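Local coordinates for Two-component insecticidal protein 16 kDa unit (Alcaligenes faecalis, PDB 5V3S), which probably acts as the 16 kDa aegerolysin-family partner of a two-component insecticidal toxin that kills corn rootworm, at residues Q18-T23 and Y99-P104; F25-N30 and I63-S68; H44-K49 and T70-G75; Y121-K126 and I140-K145. All blocks are in the same frame, centred on the assembly; numbering follows the deposited sequence. Where two conformers were deposited one is given.

Interaction 1. Residues Q18-T23 and Y99-P104. Unlike the reference sequence in segment 18-23: Met20 (reference Ile).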
loop_
_atom_site.group_PDB
_atom_site.type_symbol
_atom_site.label_atom_id
_atom_site.label_comp_id
_atom_site.label_asym_id
_atom_site.label_seq_id
_atom_site.Cartn_x
_atom_site.Cartn_y
_atom_site.Cartn_z
ATOM N N GLN A 18 -2.924 15.940 -1.318
ATOM C CA GLN A 18 -2.581 14.821 -0.402
ATOM C C GLN A 18 -2.712 13.521 -1.199
ATOM O O GLN A 18 -3.758 13.228 -1.785
ATOM C CB GLN A 18 -3.485 14.842 0.816
ATOM C CG GLN A 18 -3.231 13.706 1.789
ATOM C CD GLN A 18 -1.765 13.662 2.219
ATOM O OE1 GLN A 18 -0.879 13.374 1.418
ATOM N NE2 GLN A 18 -1.507 14.106 3.441
ATOM N N TRP A 19 -1.604 12.786 -1.324
ATOM C CA TRP A 19 -1.599 11.669 -2.232
ATOM C C TRP A 19 -0.492 10.727 -1.762
ATOM O O TRP A 19 0.443 11.129 -1.026
ATOM C CB TRP A 19 -1.355 12.073 -3.679
ATOM C CG TRP A 19 0.016 12.677 -3.863
ATOM C CD1 TRP A 19 0.361 13.995 -3.657
ATOM C CD2 TRP A 19 1.228 12.000 -4.264
ATOM N NE1 TRP A 19 1.702 14.170 -3.902
ATOM C CE2 TRP A 19 2.261 12.962 -4.269
ATOM C CE3 TRP A 19 1.543 10.674 -4.565
ATOM C CZ2 TRP A 19 3.577 12.654 -4.609
ATOM C CZ3 TRP A 19 2.870 10.356 -4.932
ATOM C CH2 TRP A 19 3.870 11.326 -4.942
HETATM N N MSE A 20 -0.669 9.471 -2.132
HETATM C CA MSE A 20 0.322 8.451 -1.823
HETATM C C MSE A 20 0.345 7.501 -3.017
HETATM O O MSE A 20 -0.657 7.300 -3.711
HETATM C CB MSE A 20 -0.003 7.702 -0.501
HETATM C CG MSE A 20 -1.367 6.981 -0.371
HETATM SE SE MSE A 20 -1.242 5.153 -1.196
HETATM C CE MSE A 20 -0.702 4.428 0.549
ATOM N N GLU A 21 1.494 6.877 -3.252
ATOM C CA GLU A 21 1.544 5.745 -4.155
ATOM C C GLU A 21 2.432 4.714 -3.493
ATOM O O GLU A 21 3.505 5.060 -3.063
ATOM C CB GLU A 21 2.067 6.055 -5.580
ATOM C CG GLU A 21 1.088 6.877 -6.389
ATOM C CD GLU A 21 1.295 6.882 -7.876
ATOM O OE1 GLU A 21 2.209 6.145 -8.352
ATOM O OE2 GLU A 21 0.496 7.633 -8.532
ATOM N N ILE A 22 1.931 3.484 -3.381
ATOM C CA ILE A 22 2.640 2.414 -2.673
ATOM C C ILE A 22 2.934 1.281 -3.683
ATOM O O ILE A 22 2.053 0.797 -4.338
ATOM C CB ILE A 22 1.976 1.989 -1.358
ATOM C CG1 ILE A 22 2.824 1.014 -0.613
ATOM C CG2 ILE A 22 0.633 1.381 -1.546
ATOM C CD1 ILE A 22 2.558 1.004 0.859
ATOM N N THR A 23 4.189 0.891 -3.775
ATOM C CA THR A 23 4.559 -0.129 -4.748
ATOM C C THR A 23 5.011 -1.318 -3.892
ATOM O O THR A 23 5.842 -1.126 -3.008
ATOM C CB THR A 23 5.651 0.394 -5.713
ATOM O OG1 THR A 23 5.124 1.442 -6.476
ATOM C CG2 THR A 23 6.061 -0.677 -6.639
ATOM N N TYR A 99 -1.043 -3.309 6.122
ATOM C CA TYR A 99 -0.571 -1.951 6.035
ATOM C C TYR A 99 -1.737 -0.951 6.262
ATOM O O TYR A 99 -2.874 -1.247 5.913
ATOM C CB TYR A 99 0.097 -1.713 4.674
ATOM C CG TYR A 99 0.736 -0.352 4.579
ATOM C CD1 TYR A 99 1.840 -0.008 5.427
ATOM C CD2 TYR A 99 0.205 0.604 3.724
ATOM C CE1 TYR A 99 2.406 1.275 5.336
ATOM C CE2 TYR A 99 0.782 1.821 3.600
ATOM C CZ TYR A 99 1.865 2.163 4.423
ATOM O OH TYR A 99 2.337 3.454 4.297
ATOM N N TYR A 100 -1.432 0.220 6.813
ATOM C CA TYR A 100 -2.476 1.253 7.131
ATOM C C TYR A 100 -1.834 2.588 7.060
ATOM O O TYR A 100 -0.639 2.735 7.400
ATOM C CB TYR A 100 -3.094 1.020 8.561
ATOM C CG TYR A 100 -3.872 2.213 9.145
ATOM C CD1 TYR A 100 -5.147 2.465 8.728
ATOM C CD2 TYR A 100 -3.277 3.143 10.038
ATOM C CE1 TYR A 100 -5.864 3.574 9.131
ATOM C CE2 TYR A 100 -4.007 4.247 10.494
ATOM C CZ TYR A 100 -5.326 4.430 10.029
ATOM O OH TYR A 100 -6.089 5.479 10.417
ATOM N N TRP A 101 -2.568 3.560 6.503
ATOM C CA TRP A 101 -2.088 4.929 6.395
ATOM C C TRP A 101 -3.233 5.910 6.764
ATOM O O TRP A 101 -4.396 5.593 6.628
ATOM C CB TRP A 101 -1.556 5.206 4.980
ATOM C CG TRP A 101 -2.613 5.164 3.929
ATOM C CD1 TRP A 101 -3.391 6.204 3.515
ATOM C CD2 TRP A 101 -3.056 4.030 3.176
ATOM N NE1 TRP A 101 -4.272 5.807 2.586
ATOM C CE2 TRP A 101 -4.093 4.464 2.346
ATOM C CE3 TRP A 101 -2.614 2.712 3.052
ATOM C CZ2 TRP A 101 -4.764 3.600 1.467
ATOM C CZ3 TRP A 101 -3.292 1.863 2.202
ATOM C CH2 TRP A 101 -4.311 2.323 1.382
ATOM N N ASP A 102 -2.842 7.069 7.278
ATOM C CA ASP A 102 -3.782 8.103 7.598
ATOM C C ASP A 102 -3.080 9.356 7.220
ATOM O O ASP A 102 -2.121 9.734 7.866
ATOM C CB ASP A 102 -4.187 8.026 9.071
ATOM C CG ASP A 102 -5.185 9.119 9.427
ATOM O OD1 ASP A 102 -5.926 9.550 8.519
ATOM O OD2 ASP A 102 -5.202 9.539 10.587
ATOM N N CYS A 103 -3.469 9.925 6.089
ATOM C CA CYS A 103 -2.862 11.091 5.500
ATOM C C CYS A 103 -3.970 12.145 5.289
ATOM O O CYS A 103 -4.560 12.269 4.207
ATOM C CB CYS A 103 -2.233 10.722 4.175
ATOM S SG CYS A 103 -1.162 9.268 4.335
ATOM N N PRO A 104 -4.255 12.872 6.350
ATOM C CA PRO A 104 -5.415 13.756 6.419
ATOM C C PRO A 104 -5.187 15.060 5.679
ATOM O O PRO A 104 -4.048 15.408 5.413
ATOM C CB PRO A 104 -5.522 14.036 7.878
ATOM C CG PRO A 104 -4.098 14.117 8.314
ATOM C CD PRO A 104 -3.420 12.969 7.558
#
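In the core of the aegerolysin beta-sandwich, Met20 and Ile22 of strand 19-27 in one sheet, with Gln18 just before it, face Tyr99, Trp101 and Cys103 on strand 94-103 of the other. The two short strand segments run nearly antiparallel, at 159°, and their axes stay 9.0 Å apart at the closest, so the sheets are joined here by side chains. Position 20 is a selenomethionine where the reference sequence has Ile, and its contacts belong to this deposited form. Its chain bends at chi2 and chi3, which brings methyl CE over the middle of the indole. The CH-pi contact puts Met20 CE 3.7 Å from the centroid of the six-membered ring of Trp101. SE stands farther above the indole, 4.7 Å from that centroid, as a Met-aromatic contact, and the two side chains cross at about a right angle. The same methyl lies at the edge of the Tyr99 ring, with Met20 CE 4.3 Å from Tyr99 CE2. Ile22, its CG1 anti to the backbone N (chi1 -173°), extends CD1 over a face of that ring, 3.4 Å from Tyr99 CE2. Aromatic residues with one polar atom suit this place: Asp111 binds the Tyr99 hydroxyl and Thr83 the Trp101 NE1, while the rings meet hydrocarbon. Just before strand 19-27, Gln18 CG approaches Cys103 O to 3.1 Å. Gln18 NE2 makes a straight but weak hydrogen bond to Pro104 O at 3.5 Å, and its OE1 receives Met135 N. Aliphatic ends meeting aromatic rings between two facing sheets are typical of a beta-sandwich core.

Interaction 2. Residues F25-N30 and I63-S68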
loop_
_atom_site.group_PDB
_atom_site.type_symbol
_atom_site.label_atom_id
_atom_site.label_comp_id
_atom_site.label_asym_id
_atom_site.label_seq_id
_atom_site.Cartn_x
_atom_site.Cartn_y
_atom_site.Cartn_z
ATOM N N PHE A 25 6.824 -5.000 -4.230
ATOM C CA PHE A 25 7.640 -5.803 -5.169
ATOM C C PHE A 25 7.907 -7.050 -4.405
ATOM O O PHE A 25 8.309 -6.977 -3.237
ATOM C CB PHE A 25 9.015 -5.117 -5.466
ATOM C CG PHE A 25 9.829 -5.825 -6.480
ATOM C CD1 PHE A 25 9.664 -5.566 -7.808
ATOM C CD2 PHE A 25 10.703 -6.846 -6.099
ATOM C CE1 PHE A 25 10.426 -6.219 -8.766
ATOM C CE2 PHE A 25 11.446 -7.559 -7.077
ATOM C CZ PHE A 25 11.271 -7.240 -8.394
ATOM N N VAL A 26 7.830 -8.213 -5.062
ATOM C CA VAL A 26 7.857 -9.492 -4.339
ATOM C C VAL A 26 8.820 -10.436 -5.004
ATOM O O VAL A 26 9.012 -10.314 -6.199
ATOM C CB VAL A 26 6.482 -10.179 -4.256
ATOM C CG1 VAL A 26 5.440 -9.177 -3.708
ATOM C CG2 VAL A 26 6.022 -10.655 -5.602
ATOM N N VAL A 27 9.305 -11.371 -4.200
ATOM C CA VAL A 27 10.314 -12.373 -4.616
ATOM C C VAL A 27 10.044 -13.697 -3.942
ATOM O O VAL A 27 9.780 -13.796 -2.796
ATOM C CB VAL A 27 11.757 -11.876 -4.271
ATOM C CG1 VAL A 27 12.816 -12.862 -4.710
ATOM C CG2 VAL A 27 12.045 -10.484 -4.767
ATOM N N ASN A 28 10.189 -14.739 -4.731
ATOM C CA ASN A 28 10.198 -16.139 -4.317
ATOM C C ASN A 28 8.844 -16.786 -4.017
ATOM O O ASN A 28 8.779 -17.896 -3.414
ATOM C CB ASN A 28 11.192 -16.427 -3.223
ATOM C CG ASN A 28 11.577 -17.905 -3.183
ATOM O OD1 ASN A 28 11.627 -18.528 -4.240
ATOM N ND2 ASN A 28 11.804 -18.477 -1.971
ATOM N N SER A 29 7.759 -16.123 -4.438
ATOM C CA SER A 29 6.377 -16.633 -4.389
ATOM C C SER A 29 5.494 -15.675 -5.166
ATOM O O SER A 29 5.974 -14.646 -5.602
ATOM C CB SER A 29 5.862 -16.766 -2.988
ATOM O OG SER A 29 4.819 -17.724 -2.926
ATOM N N ASN A 30 4.238 -16.044 -5.398
ATOM C CA ASN A 30 3.231 -15.074 -5.900
ATOM C C ASN A 30 2.358 -14.752 -4.717
ATOM O O ASN A 30 2.038 -15.629 -3.958
ATOM C CB ASN A 30 2.374 -15.656 -6.968
ATOM C CG ASN A 30 3.221 -16.343 -8.026
ATOM O OD1 ASN A 30 4.226 -15.789 -8.480
ATOM N ND2 ASN A 30 2.814 -17.537 -8.398
ATOM N N ILE A 63 0.348 -10.509 -7.262
ATOM C CA ILE A 63 1.663 -10.031 -7.590
ATOM C C ILE A 63 2.553 -11.223 -7.813
ATOM O O ILE A 63 2.889 -11.942 -6.912
ATOM C CB ILE A 63 2.273 -9.149 -6.508
ATOM C CG1 ILE A 63 1.247 -8.086 -6.054
ATOM C CG2 ILE A 63 3.525 -8.418 -7.026
ATOM C CD1 ILE A 63 1.650 -7.307 -4.907
ATOM N N LYS A 64 2.979 -11.382 -9.048
ATOM C CA LYS A 64 3.889 -12.506 -9.379
ATOM C C LYS A 64 5.328 -12.325 -8.953
ATOM O O LYS A 64 5.858 -11.240 -8.900
ATOM C CB LYS A 64 3.821 -12.751 -10.857
ATOM C CG LYS A 64 2.467 -13.333 -11.188
ATOM C CD LYS A 64 2.237 -13.386 -12.683
ATOM C CE LYS A 64 2.814 -14.669 -13.193
ATOM N NZ LYS A 64 2.984 -14.601 -14.698
ATOM N N ASP A 65 6.009 -13.442 -8.751
ATOM C CA ASP A 65 7.392 -13.440 -8.441
ATOM C C ASP A 65 8.196 -12.534 -9.333
ATOM O O ASP A 65 8.145 -12.705 -10.539
ATOM C CB ASP A 65 7.914 -14.908 -8.574
ATOM C CG ASP A 65 9.157 -15.175 -7.830
ATOM O OD1 ASP A 65 9.976 -14.328 -7.454
ATOM O OD2 ASP A 65 9.401 -16.387 -7.598
ATOM N N GLU A 66 9.018 -11.666 -8.705
ATOM C CA GLU A 66 9.911 -10.666 -9.346
ATOM C C GLU A 66 9.172 -9.565 -10.088
ATOM O O GLU A 66 9.773 -8.937 -10.935
ATOM C CB GLU A 66 11.004 -11.277 -10.231
ATOM C CG GLU A 66 11.889 -12.318 -9.495
ATOM C CD GLU A 66 12.849 -13.055 -10.439
ATOM O OE1 GLU A 66 12.900 -12.838 -11.667
ATOM O OE2 GLU A 66 13.542 -13.891 -9.903
ATOM N N ASP A 67 7.865 -9.390 -9.790
ATOM C CA ASP A 67 7.074 -8.272 -10.264
ATOM C C ASP A 67 6.635 -7.361 -9.133
ATOM O O ASP A 67 6.720 -7.671 -7.980
ATOM C CB ASP A 67 5.780 -8.763 -10.906
ATOM C CG ASP A 67 5.967 -9.414 -12.274
ATOM O OD1 ASP A 67 7.069 -9.344 -12.906
ATOM O OD2 ASP A 67 4.962 -10.007 -12.761
ATOM N N SER A 68 6.158 -6.182 -9.516
ATOM C CA SER A 68 5.549 -5.331 -8.497
ATOM C C SER A 68 4.105 -4.955 -8.913
ATOM O O SER A 68 3.657 -5.136 -10.053
ATOM C CB SER A 68 6.343 -4.064 -8.301
ATOM O OG SER A 68 6.357 -3.234 -9.490
HETATM O O HOH W 1 12.372 -17.866 -6.886
#
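Phe25 lays most of its side chain along residues Glu66 to Ser68. Its CB lies 4.0 Å from Ser68 CB, the two residues forming an antiparallel non-hydrogen-bonded pair. With CG anti to the backbone N (chi1 -176°), the ring is carried back along the turn. CG lies near Asp67 O, and CD1 comes 3.6 Å from the same Asp67 O, which stands over one face of the ring, offset toward the rim. CE2 comes near Glu66 CA. At the tip, CZ approaches Glu66 O to 3.4 Å, and CE1 shares that oxygen. A flat apolar ring can thus cover the backbone of Glu66 and Asp67, whose charged side chains point away.

These two residues end a type II beta turn from Lys64 to Asp67, closed by Asp67 N on Lys64 O, which leads into strand 68-74 beside strand 19-27 in the larger sheet. Glu66 occupies its third position with a positive phi of 66°. The strand grips the turn through Val26, whose N donates to Asp67 O and whose O accepts from Glu66 N at 2.8 Å.

Beyond the strand end the partners are polar. Asp65 OD1 receives Asn28 N at 2.8 Å from above the carboxylate plane, so the short acid chain ties down the bend after strand 19-27. In return, Asp65 N donates to Asn30 OD1 at 3.0 Å, in the plane of the amide carbonyl, a role suited to a side chain with an acceptor this close to its own backbone. Val26 and Ile63, both branched and buried, pack together: Val26 CG2 lies 3.6 Å from Ile63 CG2, and the same methyl also touches Lys64 O.

Interaction 3. Residues H44-K49 and T70-G75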
loop_
_atom_site.group_PDB
_atom_site.type_symbol
_atom_site.label_atom_id
_atom_site.label_comp_id
_atom_site.label_asym_id
_atom_site.label_seq_id
_atom_site.Cartn_x
_atom_site.Cartn_y
_atom_site.Cartn_z
ATOM N N HIS A 44 -7.151 5.127 -7.197
ATOM C CA HIS A 44 -7.052 5.458 -8.602
ATOM C C HIS A 44 -5.830 4.803 -9.266
ATOM O O HIS A 44 -4.822 4.369 -8.619
ATOM C CB HIS A 44 -7.020 7.000 -8.865
ATOM C CG HIS A 44 -5.811 7.643 -8.311
ATOM N ND1 HIS A 44 -4.614 7.672 -9.017
ATOM C CD2 HIS A 44 -5.549 8.173 -7.111
ATOM C CE1 HIS A 44 -3.692 8.225 -8.273
ATOM N NE2 HIS A 44 -4.227 8.525 -7.106
ATOM N N VAL A 45 -5.947 4.788 -10.583
ATOM C CA VAL A 45 -4.930 4.187 -11.454
ATOM C C VAL A 45 -3.674 4.988 -11.203
ATOM O O VAL A 45 -3.708 6.241 -11.207
ATOM C CB VAL A 45 -5.343 4.197 -12.980
ATOM C CG1 VAL A 45 -4.169 3.762 -13.856
ATOM C CG2 VAL A 45 -6.553 3.319 -13.221
ATOM N N PRO A 46 -2.566 4.310 -10.911
ATOM C CA PRO A 46 -1.359 5.030 -10.638
ATOM C C PRO A 46 -0.946 5.926 -11.825
ATOM O O PRO A 46 -0.998 5.535 -13.002
ATOM C CB PRO A 46 -0.341 3.931 -10.321
ATOM C CG PRO A 46 -1.190 2.754 -9.985
ATOM C CD PRO A 46 -2.362 2.838 -10.875
ATOM N N GLY A 47 -0.604 7.157 -11.471
ATOM C CA GLY A 47 -0.305 8.193 -12.451
ATOM C C GLY A 47 -1.475 8.985 -13.005
ATOM O O GLY A 47 -1.269 9.885 -13.830
ATOM N N ASP A 48 -2.702 8.676 -12.622
ATOM C CA ASP A 48 -3.846 9.382 -13.167
ATOM C C ASP A 48 -4.915 9.471 -12.132
ATOM O O ASP A 48 -5.768 8.651 -12.060
ATOM C CB ASP A 48 -4.400 8.724 -14.418
ATOM C CG ASP A 48 -5.458 9.516 -15.068
ATOM O OD1 ASP A 48 -5.948 10.548 -14.543
ATOM O OD2 ASP A 48 -5.813 9.124 -16.182
ATOM N N LYS A 49 -4.773 10.488 -11.314
ATOM C CA LYS A 49 -5.706 10.783 -10.236
ATOM C C LYS A 49 -7.152 10.986 -10.680
ATOM O O LYS A 49 -8.051 10.884 -9.845
ATOM C CB LYS A 49 -5.200 11.962 -9.416
ATOM C CG LYS A 49 -3.853 11.742 -8.709
ATOM C CD LYS A 49 -3.487 12.974 -7.886
ATOM C CE LYS A 49 -2.021 12.997 -7.458
ATOM N NZ LYS A 49 -1.585 14.253 -6.768
ATOM N N THR A 70 1.293 -1.468 -7.932
ATOM C CA THR A 70 1.187 -0.202 -7.225
ATOM C C THR A 70 -0.259 0.082 -6.961
ATOM O O THR A 70 -1.136 -0.086 -7.872
ATOM C CB THR A 70 1.810 0.903 -8.108
ATOM O OG1 THR A 70 3.197 0.587 -8.308
ATOM C CG2 THR A 70 1.667 2.238 -7.482
ATOM N N ILE A 71 -0.480 0.562 -5.752
ATOM C CA ILE A 71 -1.773 1.064 -5.284
ATOM C C ILE A 71 -1.577 2.614 -5.159
ATOM O O ILE A 71 -0.558 3.113 -4.648
ATOM C CB ILE A 71 -2.136 0.409 -3.968
ATOM C CG1 ILE A 71 -2.483 -1.046 -4.151
ATOM C CG2 ILE A 71 -3.250 1.126 -3.247
ATOM C CD1 ILE A 71 -2.483 -1.886 -2.905
ATOM N N ALA A 72 -2.610 3.345 -5.482
ATOM C CA ALA A 72 -2.494 4.809 -5.401
ATOM C C ALA A 72 -3.773 5.363 -4.859
ATOM O O ALA A 72 -4.826 4.901 -5.227
ATOM C CB ALA A 72 -2.252 5.356 -6.773
ATOM N N SER A 73 -3.693 6.342 -3.994
ATOM C CA SER A 73 -4.899 6.923 -3.477
ATOM C C SER A 73 -4.602 8.381 -3.222
ATOM O O SER A 73 -3.530 8.679 -2.885
ATOM C CB SER A 73 -5.145 6.248 -2.159
ATOM O OG SER A 73 -6.273 6.732 -1.517
ATOM N N CYS A 74 -5.616 9.247 -3.325
ATOM C CA CYS A 74 -5.472 10.656 -3.051
ATOM C C CYS A 74 -6.791 11.195 -2.520
ATOM O O CYS A 74 -7.764 10.476 -2.359
ATOM C CB CYS A 74 -5.093 11.431 -4.344
ATOM S SG CYS A 74 -6.293 11.340 -5.672
ATOM N N GLY A 75 -6.828 12.493 -2.235
ATOM C CA GLY A 75 -8.087 13.067 -1.822
ATOM C C GLY A 75 -9.146 13.057 -2.885
ATOM O O GLY A 75 -8.869 13.092 -4.079
HETATM O O HOH W 2 -4.842 2.180 -6.838
HETATM O O HOH W 3 -1.796 9.223 -5.518
#
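Water 2 is gripped by both segments: it donates to His44 O at 2.8 Å and accepts from Ala72 N at 2.9 Å. His44 N donates directly to Ala72 O at 3.1 Å, so the water stands where the return bond of an antiparallel pair would be expected. Here strand 40-44 parts from strand 68-74 of the larger sandwich sheet and enters a type II beta turn from Val45 to Asp48. Pro46 and Gly47 suit its two central positions, the first with a phi of -59° and the second with a phi of 86°; Gly47 N also bonds to Glu21 of strand 19-27.

A chi1 of 65° sets His44 CG between its backbone N and carbonyl carbon, placing the ring with Ala72 CB over one face and Lys49 CA over the opposite one. Alanine is small enough to let the imidazole lie close to the strand. Both ring nitrogens hold it in place. His44 ND1 donates to Val45 O at 2.8 Å, which also accepts Asp48 N from the other face of its carbonyl plane, and NE2 bonds to water 3, itself a donor to Ser73 O.

Toward one end, the Pro46 ring slides past Thr70, Pro46 CG lying 3.8 Å from Thr70 CG2. Toward the other, the extended Lys49 chain carries its NZ to Tyr16 O and lays its methylenes along a sulfur: Cys74 SG is 3.9 Å from Lys49 CG and, obliquely to the imidazole, 3.6 Å from His44 CD2.

Interaction 4. Residues Y121-K126 and I140-K145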
loop_
_atom_site.group_PDB
_atom_site.type_symbol
_atom_site.label_atom_id
_atom_site.label_comp_id
_atom_site.label_asym_id
_atom_site.label_seq_id
_atom_site.Cartn_x
_atom_site.Cartn_y
_atom_site.Cartn_z
ATOM N N TYR A 121 9.392 -14.513 5.943
ATOM C CA TYR A 121 9.418 -13.408 5.002
ATOM C C TYR A 121 10.266 -12.222 5.529
ATOM O O TYR A 121 10.342 -11.978 6.727
ATOM C CB TYR A 121 8.016 -12.941 4.707
ATOM C CG TYR A 121 7.119 -14.053 4.230
ATOM C CD1 TYR A 121 6.979 -14.339 2.878
ATOM C CD2 TYR A 121 6.376 -14.757 5.134
ATOM C CE1 TYR A 121 6.079 -15.320 2.426
ATOM C CE2 TYR A 121 5.572 -15.770 4.728
ATOM C CZ TYR A 121 5.453 -16.062 3.405
ATOM O OH TYR A 121 4.628 -17.086 3.049
ATOM N N THR A 122 11.035 -11.654 4.657
ATOM C CA THR A 122 11.649 -10.383 4.886
ATOM C C THR A 122 10.770 -9.319 4.239
ATOM O O THR A 122 10.575 -9.249 3.057
ATOM C CB THR A 122 13.093 -10.318 4.403
ATOM O OG1 THR A 122 13.821 -11.424 4.972
ATOM C CG2 THR A 122 13.758 -9.023 4.891
ATOM N N VAL A 123 10.261 -8.439 5.091
ATOM C CA VAL A 123 9.407 -7.395 4.608
ATOM C C VAL A 123 9.966 -6.043 5.015
ATOM O O VAL A 123 10.090 -5.795 6.208
ATOM C CB VAL A 123 8.002 -7.572 5.144
ATOM C CG1 VAL A 123 7.098 -6.518 4.609
ATOM C CG2 VAL A 123 7.391 -8.854 4.710
ATOM N N ILE A 124 10.272 -5.206 4.044
ATOM C CA ILE A 124 10.923 -3.865 4.257
ATOM C C ILE A 124 10.180 -2.709 3.576
ATOM O O ILE A 124 9.969 -2.761 2.346
ATOM C CB ILE A 124 12.385 -3.837 3.846
ATOM C CG1 ILE A 124 13.235 -4.947 4.517
ATOM C CG2 ILE A 124 12.961 -2.415 4.179
ATOM C CD1 ILE A 124 13.568 -4.724 5.961
ATOM N N LYS A 125 9.824 -1.667 4.385
ATOM C CA LYS A 125 9.255 -0.451 3.804
ATOM C C LYS A 125 10.264 0.760 3.742
ATOM O O LYS A 125 11.047 0.982 4.683
ATOM C CB LYS A 125 8.033 -0.082 4.609
ATOM C CG LYS A 125 7.325 1.177 4.140
ATOM C CD LYS A 125 6.058 1.398 4.951
ATOM C CE LYS A 125 6.425 1.844 6.374
ATOM N NZ LYS A 125 6.629 3.315 6.592
ATOM N N LYS A 126 10.217 1.494 2.645
ATOM C CA LYS A 126 10.972 2.731 2.434
ATOM C C LYS A 126 9.935 3.783 2.132
ATOM O O LYS A 126 8.910 3.514 1.500
ATOM C CB LYS A 126 11.969 2.611 1.270
ATOM C CG LYS A 126 13.001 1.450 1.380
ATOM C CD LYS A 126 14.307 1.777 2.143
ATOM C CE LYS A 126 15.079 0.479 2.553
ATOM N NZ LYS A 126 15.922 0.744 3.763
ATOM N N ILE A 140 7.392 -1.206 -0.635
ATOM C CA ILE A 140 7.537 -2.391 0.246
ATOM C C ILE A 140 8.076 -3.561 -0.614
ATOM O O ILE A 140 7.554 -3.781 -1.635
ATOM C CB ILE A 140 6.217 -2.779 0.907
ATOM C CG1 ILE A 140 5.644 -1.566 1.685
ATOM C CG2 ILE A 140 6.412 -4.029 1.794
ATOM C CD1 ILE A 140 4.337 -1.881 2.375
ATOM N N THR A 141 9.142 -4.177 -0.174
ATOM C CA THR A 141 9.707 -5.387 -0.688
ATOM C C THR A 141 9.307 -6.525 0.240
ATOM O O THR A 141 9.266 -6.448 1.502
ATOM C CB THR A 141 11.247 -5.281 -0.953
ATOM O OG1 THR A 141 11.932 -4.864 0.279
ATOM C CG2 THR A 141 11.559 -4.211 -2.064
ATOM N N VAL A 142 9.037 -7.662 -0.410
ATOM C CA VAL A 142 8.680 -8.802 0.280
ATOM C C VAL A 142 9.488 -9.978 -0.351
ATOM O O VAL A 142 9.413 -10.169 -1.508
ATOM C CB VAL A 142 7.199 -9.052 0.179
ATOM C CG1 VAL A 142 6.910 -10.237 1.045
ATOM C CG2 VAL A 142 6.344 -7.822 0.645
ATOM N N VAL A 143 10.261 -10.651 0.453
ATOM C CA VAL A 143 11.084 -11.778 0.015
ATOM C C VAL A 143 10.693 -12.959 0.850
ATOM O O VAL A 143 10.862 -12.942 2.060
ATOM C CB VAL A 143 12.612 -11.505 0.184
ATOM C CG1 VAL A 143 13.417 -12.746 -0.234
ATOM C CG2 VAL A 143 13.022 -10.312 -0.644
ATOM N N LYS A 144 10.117 -13.997 0.225
ATOM C CA LYS A 144 9.924 -15.310 0.933
ATOM C C LYS A 144 11.314 -15.944 1.087
ATOM O O LYS A 144 11.982 -16.184 0.049
ATOM C CB LYS A 144 9.017 -16.234 0.155
ATOM C CG LYS A 144 8.625 -17.511 0.894
ATOM C CD LYS A 144 7.716 -18.410 0.102
ATOM C CE LYS A 144 6.992 -19.503 0.939
ATOM N NZ LYS A 144 5.734 -19.968 0.202
ATOM N N LYS A 145 11.701 -16.234 2.327
ATOM C CA LYS A 145 13.022 -16.709 2.623
ATOM C C LYS A 145 13.215 -18.082 1.979
ATOM O O LYS A 145 12.268 -18.873 1.915
ATOM C CB LYS A 145 13.242 -16.761 4.121
ATOM C CG LYS A 145 13.382 -15.396 4.759
ATOM C CD LYS A 145 13.547 -15.629 6.252
ATOM C CE LYS A 145 13.683 -14.376 7.094
ATOM N NZ LYS A 145 13.756 -14.849 8.524
HETATM O O HOH W 4 12.469 -7.402 1.530
#
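Backbone hydrogen bonds come first: Thr122 and Val143 exchange two, as do Ile124 and Thr141, with Thr122 N 2.9 Å from Val143 O and Ile124 N 3.0 Å from Thr141 O. Between these hydrogen-bonded pairs, CA-H...O contacts fill in, such as Val123 CA to Thr141 O at 3.3 Å. The strands run antiparallel at 172°, the two arms of a beta hairpin in which strand 121-126 forms the edge of the larger sheet and strand 136-144 continues it inward to strand 19-27.

Apolar contacts lie on the face carrying Tyr121, Val123, Lys125, Ile140, Val142 and Lys144, which turns toward the other sheet. Val123 CG2 packs beside Val142 CG1 at 3.9 Å, and Val123 CG1 meets Ile140 CG2 at 3.8 Å; beta-branched residues suit the extended backbone, and Phe97 of the opposing sheet covers them.

Long polar chains flank this patch. Lys144, extended with CG anti to the backbone N (chi1 -172°), runs alongside Tyr121, Lys144 CG 3.7 Å from Tyr121 CE1; Lys144 NZ makes a salt bridge to Asp91, and Tyr121 OH a hydrogen bond to it. Lys125 lays its CG against Ile140 CG1, and its NZ makes a salt bridge to Asp111.

On the opposite face, water 4 links Thr122 O to Thr141 OG1, the latter at 2.9 Å. Lys145 crosses Thr122 at about a right angle, Lys145 CE 3.6 Å from Thr122 OG1, while its ammonium goes on to Glu119 O.

The contacts build one beta-sandwich, two of them on strand 19-27 itself and the other two on the strands that flank it. Interaction 1 spans the two sheets near the chain's centre. Interactions 2 and 3 are nested within its loop along the chain, their segments alternating, whereas interaction 4 follows it. Centre to centre, interaction 3 lies about 10 Å from interaction 1, and interaction 4 about 10 Å from interaction 2. Interactions 3 and 4 sit on opposite sides of the chain's centre, about 22 Å apart. Strand 19-27 bonds to strand 68-74 on one side and 136-144 on the other, so one early strand links turn, hairpin and core into a single compact aegerolysin unit.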